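Local coordinates for uncharacterized protein MJ0690 (Methanocaldococcus jannaschii, PDB 3K32) that is uncharacterized but predicted to be a subunit of a tRNA methyltransferase, and probably has a HUP-type alpha/beta fold, at residues L6-V11 with G30-L35. Numbering follows the deposited sequence.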
# COMPACT_ATOMS: atom_id res chain seq x y z
N LEU B 6 19.55 -11.01 -5.44
CA LEU B 6 18.26 -10.93 -4.74
C LEU B 6 18.29 -9.90 -3.61
O LEU B 6 19.16 -9.94 -2.74
CB LEU B 6 17.84 -12.29 -4.20
CG LEU B 6 16.38 -12.37 -3.76
CD1 LEU B 6 15.52 -12.81 -4.93
CD2 LEU B 6 16.24 -13.33 -2.61
N MSE B 7 17.31 -9.01 -3.62
CA MSE B 7 17.35 -7.81 -2.81
C MSE B 7 16.83 -8.03 -1.38
O MSE B 7 15.68 -8.40 -1.17
CB MSE B 7 16.55 -6.72 -3.52
CG MSE B 7 16.62 -5.35 -2.91
SE MSE B 7 18.15 -4.35 -3.53
CE MSE B 7 18.11 -4.81 -5.43
N ASP B 8 17.68 -7.79 -0.39
CA ASP B 8 17.24 -7.86 1.00
C ASP B 8 16.29 -6.71 1.37
O ASP B 8 16.32 -5.64 0.77
CB ASP B 8 18.44 -7.87 1.96
CG ASP B 8 19.24 -9.18 1.90
OD1 ASP B 8 18.72 -10.19 1.38
OD2 ASP B 8 20.40 -9.19 2.39
N VAL B 9 15.45 -6.95 2.37
CA VAL B 9 14.69 -5.89 2.99
C VAL B 9 14.44 -6.22 4.45
O VAL B 9 14.19 -7.36 4.81
CB VAL B 9 13.36 -5.66 2.29
CG1 VAL B 9 12.61 -6.97 2.15
CG2 VAL B 9 12.55 -4.67 3.08
N HIS B 10 14.53 -5.22 5.30
CA HIS B 10 14.42 -5.46 6.73
C HIS B 10 13.07 -4.98 7.23
O HIS B 10 12.73 -3.81 7.13
CB HIS B 10 15.60 -4.82 7.46
CG HIS B 10 16.92 -5.47 7.12
ND1 HIS B 10 17.66 -5.10 6.02
CD2 HIS B 10 17.59 -6.48 7.71
CE1 HIS B 10 18.75 -5.85 5.95
NE2 HIS B 10 18.73 -6.70 6.96
N VAL B 11 12.29 -5.93 7.75
CA VAL B 11 10.89 -5.70 8.05
C VAL B 11 10.62 -5.68 9.55
O VAL B 11 10.69 -6.71 10.21
CB VAL B 11 10.04 -6.84 7.46
CG1 VAL B 11 8.55 -6.50 7.57
CG2 VAL B 11 10.43 -7.14 6.04
N GLY B 30 9.73 -10.86 -4.62
CA GLY B 30 11.10 -11.23 -4.90
C GLY B 30 12.14 -10.76 -3.90
O GLY B 30 13.33 -10.94 -4.14
N TYR B 31 11.71 -10.18 -2.79
CA TYR B 31 12.67 -9.72 -1.78
C TYR B 31 13.02 -10.81 -0.80
O TYR B 31 12.19 -11.66 -0.48
CB TYR B 31 12.10 -8.58 -0.96
CG TYR B 31 11.90 -7.28 -1.70
CD1 TYR B 31 12.94 -6.41 -1.87
CD2 TYR B 31 10.66 -6.92 -2.19
CE1 TYR B 31 12.76 -5.22 -2.52
CE2 TYR B 31 10.47 -5.74 -2.85
CZ TYR B 31 11.53 -4.89 -3.01
OH TYR B 31 11.36 -3.69 -3.67
N ASN B 32 14.24 -10.75 -0.28
CA ASN B 32 14.57 -11.58 0.86
C ASN B 32 14.28 -10.82 2.16
O ASN B 32 15.05 -9.93 2.55
CB ASN B 32 16.01 -12.02 0.80
CG ASN B 32 16.29 -13.15 1.74
OD1 ASN B 32 15.37 -13.80 2.23
ND2 ASN B 32 17.57 -13.40 2.01
N PRO B 33 13.16 -11.14 2.83
CA PRO B 33 12.74 -10.41 4.02
C PRO B 33 13.49 -10.85 5.27
O PRO B 33 13.54 -12.03 5.59
CB PRO B 33 11.26 -10.80 4.17
CG PRO B 33 10.90 -11.53 2.92
CD PRO B 33 12.18 -12.16 2.46
N HIS B 34 14.10 -9.89 5.95
CA HIS B 34 14.71 -10.14 7.25
C HIS B 34 13.81 -9.50 8.30
O HIS B 34 13.84 -8.29 8.51
CB HIS B 34 16.13 -9.58 7.28
CG HIS B 34 17.07 -10.28 6.35
ND1 HIS B 34 16.90 -10.27 4.98
CD2 HIS B 34 18.19 -11.00 6.59
CE1 HIS B 34 17.87 -10.97 4.42
NE2 HIS B 34 18.67 -11.42 5.37
N LEU B 35 12.98 -10.33 8.92
CA LEU B 35 12.08 -9.87 9.97
C LEU B 35 12.89 -9.41 11.17
O LEU B 35 13.79 -10.11 11.64
CB LEU B 35 11.12 -10.99 10.39
CG LEU B 35 9.88 -11.21 9.52
CD1 LEU B 35 10.17 -10.95 8.06
CD2 LEU B 35 9.28 -12.60 9.72
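His34 lies in the notch flanked by Asp8 and His10 on the neighbouring parallel strand, CB against one and CE1 against the other. Its CG sits beside the backbone N (chi1 -66°), which lays the ring back along its own strand, where ND1 donates to Asn32 O at 3.1 Å with that oxygen in the ring plane. Val9 N reaches the same oxygen from the opposite face of the carbonyl, so two donors grip it. The His34 ring turns its edge to Asp8, CE1 lying 3.3 Å from OD1, while CD2 of His10 leans on His34 CB at 3.5 Å, the two rings oblique with planes 38° apart. With His34 cut back to an alanine, CB could still meet His10, but the carboxylate of Asp8 would probably lose the ring at its side and Asn32 O its second donor. Asp8 OD1 also nestles against Asn32 CB and takes a weak bond from ND2, whereas OD1 of Asn32 turns to Lys59. Val9, on the other face, sets CG1 against Tyr31 CB at 3.5 Å, just ahead of the second strand, and packs on strand 104-106; Val11 fits CG2 against Pro33 CB and CB against Leu35 CD1, all three touching helix 17-28. The straightest backbone bond runs from His34 N to Val9 O (2.8 Å, 177°). Gly30 ends the helix in a Schellman motif, completing a beta-alpha-beta crossover in a Rossmann-like sheet of order 3-2-1-4-5, consistent with a HUP-type domain.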